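Local structure of leucine aminopeptidase 1 (Caenorhabditis elegans, 2HC9) at residues S92-K95 with E96-I100; A125-A128 with R129-K133; R171-A174 with R175-T179; E284-S287 with A288-H292. The protein is a zinc-dependent aminopeptidase of the M17 family that releases N-terminal amino acids, preferably leucine, from peptides and probably serves in digestion. The protein carries 1 engineered substitution. All coordinates share one frame; numbering follows the deposited sequence.

Interaction 1 of 4, residues S92-K95 with E96-I100; sequences SIYK and ELKPI. With SO4 (sulfate ion), chain E.
The carbonyl oxygen of Tyr94 receives the amide of Lys98 in a nearly straight bond, N to O 2.9 Å with 165° at the hydrogen, and takes a second, weak one from the amide of Leu97. One residue back, Leu97 N bonds to Ile93 O at 2.9 Å, and Glu96 N to Ser92 O. The side chains of Tyr94 and Lys98 leave the helix alongside each other. With CG of Tyr94 anti to the backbone N (chi1 -173°), the ring swings forward along the helix, and Lys98 CB lies over one face, 4.1 Å from the ring centroid, in a CH-pi contact. Further out, Lys98 CD rests 3.5 Å from Tyr94 OH. This is the last turn of helix 90-97 in the N-terminal domain of the M17 fold, where the chain leaves through a type I beta turn from Leu97 to Ile100. On its buried flank Ile93 and Leu97 lean on Ile127 of helix 120-128 and on strands 18-25 and 72-77. Beyond the tyrosine, Lys98 NZ is hydrogen-bonded to a sulfate ion, probably from the crystallisation liquor, which Arg467 also holds. Lys95 and Glu96 run side by side; their charged ends, Lys95 NZ and Glu96 OE2, stay 4.4 Å apart, too far for a salt bridge. A water bonds to Glu96 OE2 at 2.7 Å and accepts a weak bond from Lys95 NZ.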
loop_
_atom_site.group_PDB
_atom_site.type_symbol
_atom_site.label_atom_id
_atom_site.label_comp_id
_atom_site.label_asym_id
_atom_site.label_seq_id
_atom_site.Cartn_x
_atom_site.Cartn_y
_atom_site.Cartn_z
ATOM N N SER A 92 -5.358 -21.850 30.026
ATOM C CA SER A 92 -5.897 -23.096 29.479
ATOM C C SER A 92 -7.367 -23.283 29.834
ATOM O O SER A 92 -8.139 -23.829 29.045
ATOM C CB SER A 92 -5.107 -24.314 29.983
ATOM O OG SER A 92 -3.766 -24.293 29.531
ATOM N N ILE A 93 -7.745 -22.863 31.044
ATOM C CA ILE A 93 -9.185 -22.904 31.428
ATOM C C ILE A 93 -9.993 -22.009 30.498
ATOM O O ILE A 93 -10.965 -22.438 29.905
ATOM C CB ILE A 93 -9.417 -22.462 32.884
ATOM C CG1 ILE A 93 -8.716 -23.453 33.838
ATOM C CG2 ILE A 93 -10.947 -22.351 33.181
ATOM C CD1 ILE A 93 -8.695 -22.974 35.282
ATOM N N TYR A 94 -9.552 -20.770 30.338
ATOM C CA TYR A 94 -10.256 -19.864 29.440
ATOM C C TYR A 94 -10.360 -20.433 28.030
ATOM O O TYR A 94 -11.428 -20.400 27.430
ATOM C CB TYR A 94 -9.567 -18.512 29.397
ATOM C CG TYR A 94 -10.337 -17.460 28.609
ATOM C CD1 TYR A 94 -11.307 -16.676 29.231
ATOM C CD2 TYR A 94 -10.094 -17.255 27.250
ATOM C CE1 TYR A 94 -11.989 -15.675 28.531
ATOM C CE2 TYR A 94 -10.799 -16.274 26.516
ATOM C CZ TYR A 94 -11.730 -15.482 27.167
ATOM O OH TYR A 94 -12.408 -14.494 26.468
ATOM N N LYS A 95 -9.255 -20.962 27.506
ATOM C CA LYS A 95 -9.259 -21.521 26.145
ATOM C C LYS A 95 -10.322 -22.611 25.935
ATOM O O LYS A 95 -10.983 -22.671 24.890
ATOM C CB LYS A 95 -7.867 -22.092 25.820
ATOM C CG LYS A 95 -7.760 -22.675 24.417
ATOM C CD LYS A 95 -6.397 -23.229 24.108
ATOM C CE LYS A 95 -6.118 -24.491 24.911
ATOM N NZ LYS A 95 -5.076 -24.212 25.943
ATOM N N GLU A 96 -10.465 -23.489 26.924
ATOM C CA GLU A 96 -11.381 -24.623 26.822
ATOM C C GLU A 96 -12.819 -24.239 27.155
ATOM O O GLU A 96 -13.765 -24.817 26.620
ATOM C CB GLU A 96 -10.934 -25.765 27.761
ATOM C CG GLU A 96 -9.548 -26.360 27.431
ATOM C CD GLU A 96 -9.400 -26.914 26.008
ATOM O OE1 GLU A 96 -10.397 -27.113 25.298
ATOM O OE2 GLU A 96 -8.244 -27.187 25.610
ATOM N N LEU A 97 -12.973 -23.263 28.043
ATOM C CA LEU A 97 -14.297 -22.907 28.560
ATOM C C LEU A 97 -15.012 -21.865 27.683
ATOM O O LEU A 97 -16.219 -21.943 27.470
ATOM C CB LEU A 97 -14.188 -22.413 30.005
ATOM C CG LEU A 97 -15.467 -21.935 30.732
ATOM C CD1 LEU A 97 -16.555 -23.026 30.779
ATOM C CD2 LEU A 97 -15.142 -21.405 32.138
ATOM N N LYS A 98 -14.271 -20.873 27.191
ATOM C CA LYS A 98 -14.896 -19.776 26.437
ATOM C C LYS A 98 -15.804 -20.248 25.302
ATOM O O LYS A 98 -16.867 -19.660 25.103
ATOM C CB LYS A 98 -13.831 -18.763 25.944
ATOM C CG LYS A 98 -14.370 -17.487 25.327
ATOM C CD LYS A 98 -15.154 -16.663 26.349
ATOM C CE LYS A 98 -15.849 -15.488 25.672
ATOM N NZ LYS A 98 -17.088 -15.961 25.048
ATOM N N PRO A 99 -15.420 -21.318 24.561
ATOM C CA PRO A 99 -16.328 -21.825 23.523
ATOM C C PRO A 99 -17.625 -22.459 23.985
ATOM O O PRO A 99 -18.545 -22.610 23.173
ATOM C CB PRO A 99 -15.491 -22.924 22.830
ATOM C CG PRO A 99 -14.079 -22.563 23.136
ATOM C CD PRO A 99 -14.143 -22.068 24.535
ATOM N N ILE A 100 -17.689 -22.898 25.241
ATOM C CA ILE A 100 -18.855 -23.643 25.682
ATOM C C ILE A 100 -20.111 -22.778 25.675
ATOM O O ILE A 100 -20.118 -21.669 26.197
ATOM C CB ILE A 100 -18.645 -24.295 27.050
ATOM C CG1 ILE A 100 -17.539 -25.354 26.955
ATOM C CG2 ILE A 100 -19.967 -24.912 27.574
ATOM C CD1 ILE A 100 -17.146 -25.909 28.328
HETATM S S SO4 E . -19.975 -14.629 23.542
HETATM O O1 SO4 E . -19.953 -15.596 24.644
HETATM O O2 SO4 E . -21.104 -13.710 23.701
HETATM O O3 SO4 E . -18.689 -13.905 23.543
HETATM O O4 SO4 E . -20.150 -15.286 22.246
HETATM O O HOH W 1 -5.871 -27.304 26.969
#

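Interaction 2 of 4, residues A125-A128 with R129-K133; sequences AAIA and RTFCK
Arg129 folds back along the end of helix 120-128, its guanidinium laid over the methyl of Ala125: CB of that alanine faces one side of the group, 3.7 Å from NH1. The aliphatic part, extended from CG to NE, passes the Ala125 carbonyl, whose oxygen accepts the Arg129 amide at 3.0 Å. The charged end is engaged outside this turn, by a salt bridge to Asp398 and a hydrogen bond to the backbone of Thr469. Thr130 turns its two branches differently. A chi1 of 68° sets OG1 between its backbone N and carbonyl carbon, from where it donates to Ile127 O at 2.7 Å in the carbonyl plane, while CG2 lies against Ala126 O. Ile127 O also takes Thr130 N, from above that plane, at 3.1 Å. Phe131 points the same way as Ile127, with its CE2 4.1 Å from CG2 of the isoleucine and the Ala128 carbonyl oxygen at the ring edge. A type I beta turn from Ala128 to Phe131, closed by Phe131 N to Ala128 O, carries the chain out of the helix toward strand 145-151. At Ile127 O a side-chain donor thus joins a backbone one: the OG1 bond would favour this chi1, while the amide bond ties down the backbone.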
loop_
_atom_site.group_PDB
_atom_site.type_symbol
_atom_site.label_atom_id
_atom_site.label_comp_id
_atom_site.label_asym_id
_atom_site.label_seq_id
_atom_site.Cartn_x
_atom_site.Cartn_y
_atom_site.Cartn_z
ATOM N N ALA A 125 -10.727 -16.483 38.330
ATOM C CA ALA A 125 -10.800 -15.319 37.444
ATOM C C ALA A 125 -11.029 -15.786 36.004
ATOM O O ALA A 125 -11.871 -15.225 35.280
ATOM C CB ALA A 125 -9.522 -14.508 37.533
ATOM N N ALA A 126 -10.276 -16.809 35.589
ATOM C CA ALA A 126 -10.404 -17.336 34.226
ATOM C C ALA A 126 -11.837 -17.791 33.947
ATOM O O ALA A 126 -12.347 -17.558 32.846
ATOM C CB ALA A 126 -9.429 -18.501 33.986
ATOM N N ILE A 127 -12.480 -18.454 34.922
ATOM C CA ILE A 127 -13.894 -18.876 34.725
ATOM C C ILE A 127 -14.823 -17.661 34.643
ATOM O O ILE A 127 -15.696 -17.579 33.761
ATOM C CB ILE A 127 -14.368 -19.834 35.862
ATOM C CG1 ILE A 127 -13.600 -21.164 35.838
ATOM C CG2 ILE A 127 -15.885 -20.084 35.792
ATOM C CD1 ILE A 127 -13.772 -22.018 37.128
ATOM N N ALA A 128 -14.636 -16.717 35.567
ATOM C CA ALA A 128 -15.433 -15.495 35.599
ATOM C C ALA A 128 -15.413 -14.756 34.260
ATOM O O ALA A 128 -16.448 -14.263 33.812
ATOM C CB ALA A 128 -14.937 -14.571 36.727
ATOM N N ARG A 129 -14.247 -14.707 33.607
ATOM C CA ARG A 129 -14.080 -13.939 32.339
ATOM C C ARG A 129 -15.006 -14.464 31.239
ATOM O O ARG A 129 -15.282 -13.744 30.272
ATOM C CB ARG A 129 -12.631 -14.017 31.767
ATOM C CG ARG A 129 -11.474 -13.680 32.710
ATOM C CD ARG A 129 -10.068 -13.921 32.068
ATOM N NE ARG A 129 -8.975 -14.014 33.068
ATOM C CZ ARG A 129 -8.525 -12.966 33.771
ATOM N NH1 ARG A 129 -7.543 -13.117 34.669
ATOM N NH2 ARG A 129 -9.064 -11.758 33.591
ATOM N N THR A 130 -15.433 -15.729 31.333
ATOM C CA THR A 130 -16.219 -16.331 30.252
ATOM C C THR A 130 -17.707 -16.004 30.384
ATOM O O THR A 130 -18.490 -16.378 29.521
ATOM C CB THR A 130 -16.079 -17.874 30.203
ATOM O OG1 THR A 130 -16.703 -18.450 31.368
ATOM C CG2 THR A 130 -14.577 -18.303 30.070
ATOM N N PHE A 131 -18.098 -15.348 31.483
ATOM C CA PHE A 131 -19.490 -14.919 31.665
ATOM C C PHE A 131 -19.659 -13.468 31.250
ATOM O O PHE A 131 -19.590 -12.549 32.082
ATOM C CB PHE A 131 -20.005 -15.245 33.081
ATOM C CG PHE A 131 -20.215 -16.732 33.267
ATOM C CD1 PHE A 131 -21.348 -17.345 32.751
ATOM C CD2 PHE A 131 -19.222 -17.511 33.813
ATOM C CE1 PHE A 131 -21.519 -18.725 32.845
ATOM C CE2 PHE A 131 -19.377 -18.899 33.919
ATOM C CZ PHE A 131 -20.521 -19.502 33.437
ATOM N N CYS A 132 -19.780 -13.266 29.937
ATOM C CA CYS A 132 -19.730 -11.900 29.388
ATOM C C CYS A 132 -21.049 -11.201 29.704
ATOM O O CYS A 132 -22.115 -11.658 29.287
ATOM C CB CYS A 132 -19.505 -11.952 27.862
ATOM S SG CYS A 132 -18.058 -12.929 27.408
ATOM N N LYS A 133 -20.981 -10.097 30.433
ATOM C CA LYS A 133 -22.194 -9.361 30.811
ATOM C C LYS A 133 -22.860 -8.741 29.597
ATOM O O LYS A 133 -24.088 -8.717 29.502
ATOM C CB LYS A 133 -21.868 -8.265 31.838
ATOM C CG LYS A 133 -21.512 -8.816 33.205
ATOM C CD LYS A 133 -21.476 -7.709 34.246
ATOM C CE LYS A 133 -21.267 -8.305 35.653
ATOM N NZ LYS A 133 -21.637 -7.251 36.663
#

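Interaction 3 of 4, residues R171-A174 with R175-T179; sequences RETA and RLIDT
Glu172 bends at chi2 (-69°) while Arg175 first runs extended, CG anti to its backbone N, and then folds at chi3 (65°); together these turns bring carboxylate and guanidinium side by side on one flank of helix 157-178. The result is an i to i+3 salt bridge within the last two turns of this long helix. Arg175 grips side-on, with NH2 to Glu172 OE1 at 2.8 Å and NE to Glu172 OE2 at 2.9 Å, both bonds nearly straight. The acid lies in the guanidinium plane, but the nitrogens approach the syn sides of the carboxylate from out of its own plane, the two planes being 34° apart. Each partner is shared: Glu172 OE2 also pairs with Lys133, and Arg175 NH1 with Glu192, consistent with a charge network that fixes both groups. On another flank the methyl Thr173 CG2 meets Ile177 CD1 at 3.9 Å, while Thr173 OG1 bonds to Ser169 O; Thr173 and Leu176 pack on helix 277-290. Asp178, whose amide bonds to Ala174 O, sends its carboxylate to Arg467 and the amide of Gly468. Where the helix ends, Thr179 OG1 donates to the backbone oxygen of Arg175 at 2.6 Å, coming from above the carbonyl plane.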
loop_
_atom_site.group_PDB
_atom_site.type_symbol
_atom_site.label_atom_id
_atom_site.label_comp_id
_atom_site.label_asym_id
_atom_site.label_seq_id
_atom_site.Cartn_x
_atom_site.Cartn_y
_atom_site.Cartn_z
ATOM N N ARG A 171 -15.539 -9.211 35.544
ATOM C CA ARG A 171 -16.675 -9.090 34.601
ATOM C C ARG A 171 -17.096 -7.649 34.332
ATOM O O ARG A 171 -17.525 -7.328 33.222
ATOM C CB ARG A 171 -17.863 -9.923 35.082
ATOM C CG ARG A 171 -17.548 -11.413 35.083
ATOM C CD ARG A 171 -18.725 -12.207 35.684
ATOM N NE ARG A 171 -19.894 -12.243 34.798
ATOM C CZ ARG A 171 -21.160 -12.075 35.192
ATOM N NH1 ARG A 171 -21.474 -11.789 36.473
ATOM N NH2 ARG A 171 -22.127 -12.169 34.291
ATOM N N GLU A 172 -16.978 -6.786 35.338
ATOM C CA GLU A 172 -17.246 -5.355 35.150
ATOM C C GLU A 172 -16.243 -4.683 34.206
ATOM O O GLU A 172 -16.628 -3.911 33.325
ATOM C CB GLU A 172 -17.234 -4.616 36.505
ATOM C CG GLU A 172 -18.532 -4.872 37.348
ATOM C CD GLU A 172 -19.728 -4.204 36.706
ATOM O OE1 GLU A 172 -19.913 -2.991 36.954
ATOM O OE2 GLU A 172 -20.420 -4.860 35.887
ATOM N N THR A 173 -14.961 -4.968 34.408
ATOM C CA THR A 173 -13.917 -4.447 33.499
ATOM C C THR A 173 -14.263 -4.840 32.059
ATOM O O THR A 173 -14.263 -3.997 31.160
ATOM C CB THR A 173 -12.528 -5.061 33.850
ATOM O OG1 THR A 173 -12.187 -4.723 35.194
ATOM C CG2 THR A 173 -11.434 -4.491 32.932
ATOM N N ALA A 174 -14.539 -6.131 31.844
ATOM C CA ALA A 174 -14.886 -6.636 30.512
ATOM C C ALA A 174 -16.175 -6.011 29.955
ATOM O O ALA A 174 -16.239 -5.679 28.769
ATOM C CB ALA A 174 -15.000 -8.165 30.534
ATOM N N ARG A 175 -17.198 -5.857 30.800
ATOM C CA ARG A 175 -18.441 -5.198 30.362
ATOM C C ARG A 175 -18.185 -3.782 29.835
ATOM O O ARG A 175 -18.721 -3.377 28.774
ATOM C CB ARG A 175 -19.451 -5.122 31.534
ATOM C CG ARG A 175 -20.720 -4.298 31.179
ATOM C CD ARG A 175 -21.700 -4.201 32.358
ATOM N NE ARG A 175 -21.176 -3.457 33.506
ATOM C CZ ARG A 175 -21.097 -2.120 33.599
ATOM N NH1 ARG A 175 -21.486 -1.324 32.605
ATOM N NH2 ARG A 175 -20.636 -1.569 34.706
ATOM N N LEU A 176 -17.392 -3.017 30.592
ATOM C CA LEU A 176 -17.077 -1.640 30.217
ATOM C C LEU A 176 -16.348 -1.647 28.864
ATOM O O LEU A 176 -16.642 -0.850 27.989
ATOM C CB LEU A 176 -16.223 -0.957 31.314
ATOM C CG LEU A 176 -16.982 -0.747 32.659
ATOM C CD1 LEU A 176 -15.974 -0.274 33.732
ATOM C CD2 LEU A 176 -18.079 0.298 32.475
ATOM N N ILE A 177 -15.409 -2.575 28.706
ATOM C CA ILE A 177 -14.654 -2.704 27.456
ATOM C C ILE A 177 -15.552 -3.086 26.282
ATOM O O ILE A 177 -15.420 -2.505 25.197
ATOM C CB ILE A 177 -13.492 -3.712 27.632
ATOM C CG1 ILE A 177 -12.409 -3.054 28.515
ATOM C CG2 ILE A 177 -12.915 -4.206 26.247
ATOM C CD1 ILE A 177 -11.365 -4.063 29.035
ATOM N N ASP A 178 -16.472 -4.039 26.490
ATOM C CA ASP A 178 -17.288 -4.578 25.368
ATOM C C ASP A 178 -18.376 -3.609 24.912
ATOM O O ASP A 178 -18.884 -3.745 23.810
ATOM C CB ASP A 178 -17.995 -5.879 25.782
ATOM C CG ASP A 178 -17.032 -7.031 26.041
ATOM O OD1 ASP A 178 -15.866 -6.958 25.591
ATOM O OD2 ASP A 178 -17.463 -8.024 26.672
ATOM N N THR A 179 -18.756 -2.671 25.779
ATOM C CA THR A 179 -19.865 -1.744 25.487
ATOM C C THR A 179 -19.399 -0.784 24.373
ATOM O O THR A 179 -18.331 -0.201 24.466
ATOM C CB THR A 179 -20.261 -0.917 26.765
ATOM O OG1 THR A 179 -20.595 -1.815 27.846
ATOM C CG2 THR A 179 -21.427 0.011 26.504
#

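Interaction 4 of 4, residues E284-S287 with A288-H292; sequences EAYS and ALVKH
Helix 277-290 is the helical limb of a beta-alpha-beta unit in the catalytic domain, between strands 256-257 and 297-307, and its closing turns are knitted by i to i+4 backbone bonds and by side chains lying one turn apart. The main side-chain pair is Tyr286 with Val290. CG2 of the valine sits over the centre of the phenol ring, 3.9 Å from the centroid and 10° off the ring normal, a CH-pi contact in which a single methyl covers the centre of one face. Tyr286 is thrown forward along the helix by CG standing anti to the backbone N (chi1 176°), and Val290 turns CG2 to the side opposite its own carbonyl carbon, back toward the preceding turn. That methyl also touches Tyr286 O at 3.4 Å, the oxygen that accepts Val290 N at 2.9 Å. The phenol hydroxyl finds its polar partner in Ser202, and the ring packs on Leu298 and Ala300 of strand 297-307 and on strand 232-238. Toward the exposed flank, Lys291 N bonds to Ser287 O at 3.1 Å, and in one of two conformers the lysine's aliphatic chain runs along Ser287. Ala288 N to Glu284 O and Leu289 N to Ala285 O make up the remaining i to i+4 bonds. On the flank facing helix 157-178, Ala288 rests on Ser169, and His292 NE2 bonds to Asp165. The tyrosine is therefore held by dispersion over one face and by a hydrogen bond at its rim, a pairing that would restrain both its tilt and its rotation.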
loop_
_atom_site.group_PDB
_atom_site.type_symbol
_atom_site.label_atom_id
_atom_site.label_comp_id
_atom_site.label_asym_id
_atom_site.label_seq_id
_atom_site.Cartn_x
_atom_site.Cartn_y
_atom_site.Cartn_z
ATOM N N GLU A 284 -11.732 -1.095 38.462
ATOM C CA GLU A 284 -12.236 -2.328 39.063
ATOM C C GLU A 284 -11.253 -3.002 39.997
ATOM O O GLU A 284 -11.664 -3.669 40.951
ATOM C CB GLU A 284 -12.765 -3.298 37.994
ATOM C CG GLU A 284 -13.889 -2.672 37.129
ATOM C CD GLU A 284 -15.165 -2.356 37.925
ATOM O OE1 GLU A 284 -15.410 -3.027 38.950
ATOM O OE2 GLU A 284 -15.932 -1.462 37.487
ATOM N N ALA A 285 -9.954 -2.801 39.759
ATOM C CA ALA A 285 -8.935 -3.157 40.771
ATOM C C ALA A 285 -9.109 -2.370 42.063
ATOM O O ALA A 285 -9.038 -2.941 43.144
ATOM C CB ALA A 285 -7.498 -2.946 40.236
ATOM N N TYR A 286 -9.287 -1.056 41.940
ATOM C CA TYR A 286 -9.493 -0.183 43.088
ATOM C C TYR A 286 -10.707 -0.682 43.869
ATOM O O TYR A 286 -10.655 -0.805 45.090
ATOM C CB TYR A 286 -9.719 1.246 42.588
ATOM C CG TYR A 286 -10.042 2.284 43.650
ATOM C CD1 TYR A 286 -9.017 2.993 44.279
ATOM C CD2 TYR A 286 -11.376 2.567 44.011
ATOM C CE1 TYR A 286 -9.282 3.951 45.225
ATOM C CE2 TYR A 286 -11.663 3.551 44.970
ATOM C CZ TYR A 286 -10.607 4.240 45.561
ATOM O OH TYR A 286 -10.846 5.206 46.508
ATOM N N SER A 287 -11.794 -0.954 43.154
ATOM C CA SER A 287 -13.013 -1.461 43.780
ATOM C C SER A 287 -12.763 -2.748 44.590
ATOM O O SER A 287 -13.137 -2.835 45.766
ATOM C CB SER A 287 -14.087 -1.692 42.727
ATOM O OG SER A 287 -15.261 -2.271 43.295
ATOM N N ALA A 288 -12.120 -3.729 43.976
ATOM C CA ALA A 288 -11.865 -5.021 44.674
ATOM C C ALA A 288 -10.980 -4.834 45.930
ATOM O O ALA A 288 -11.237 -5.429 46.983
ATOM C CB ALA A 288 -11.223 -6.023 43.707
ATOM N N LEU A 289 -9.949 -3.991 45.829
ATOM C CA LEU A 289 -9.031 -3.767 46.952
ATOM C C LEU A 289 -9.732 -3.031 48.093
ATOM O O LEU A 289 -9.547 -3.370 49.260
ATOM C CB LEU A 289 -7.810 -2.959 46.500
ATOM C CG LEU A 289 -6.845 -3.750 45.579
ATOM C CD1 LEU A 289 -5.828 -2.808 44.860
ATOM C CD2 LEU A 289 -6.114 -4.856 46.337
ATOM N N VAL A 290 -10.486 -1.991 47.758
ATOM C CA VAL A 290 -11.094 -1.133 48.792
ATOM C C VAL A 290 -12.220 -1.883 49.520
ATOM O O VAL A 290 -12.514 -1.604 50.689
ATOM C CB VAL A 290 -11.532 0.260 48.218
ATOM C CG1 VAL A 290 -12.354 1.065 49.257
ATOM C CG2 VAL A 290 -10.273 1.072 47.855
ATOM N N LYS A 291 -12.812 -2.872 48.849
ATOM C CA LYS A 291 -13.837 -3.706 49.482
ATOM C C LYS A 291 -13.267 -4.586 50.583
ATOM O O LYS A 291 -14.018 -5.165 51.387
ATOM C CB LYS A 291 -14.554 -4.568 48.442
ATOM C CG LYS A 291 -15.509 -3.785 47.552
ATOM C CD LYS A 291 -16.008 -4.681 46.426
ATOM C CE LYS A 291 -17.087 -3.981 45.611
ATOM N NZ LYS A 291 -18.326 -3.827 46.415
ATOM N N HIS A 292 -11.945 -4.694 50.629
ATOM C CA HIS A 292 -11.341 -5.639 51.551
ATOM C C HIS A 292 -10.315 -5.032 52.495
ATOM O O HIS A 292 -9.241 -5.586 52.709
ATOM C CB HIS A 292 -10.870 -6.874 50.794
ATOM C CG HIS A 292 -12.010 -7.672 50.243
ATOM N ND1 HIS A 292 -12.659 -8.634 50.983
ATOM C CD2 HIS A 292 -12.668 -7.596 49.061
ATOM C CE1 HIS A 292 -13.662 -9.128 50.278
ATOM N NE2 HIS A 292 -13.689 -8.518 49.104
#

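Interactions 1 and 2 belong to the N-terminal domain and touch directly: Tyr94 CD1 meets Thr130 CG2 at 3.7 Å, so helix 90-97 packs on the turn that follows helix 120-128. Interaction 1 is the more exposed, its lysines reaching water and sulfate, whereas the other three are buried. Interaction 3 leads from this region to the catalytic domain, with Phe131 O and Arg171 NE 2.8 Å apart in a probable hydrogen bond, and it also packs against interaction 4 through Thr173 and Glu284. Charge pairing dominates interaction 3, and a carbonyl oxygen shared by a threonine's hydroxyl and amide marks interaction 2, while interactions 1 and 4 share a tyrosine faced by an aliphatic group four residues on.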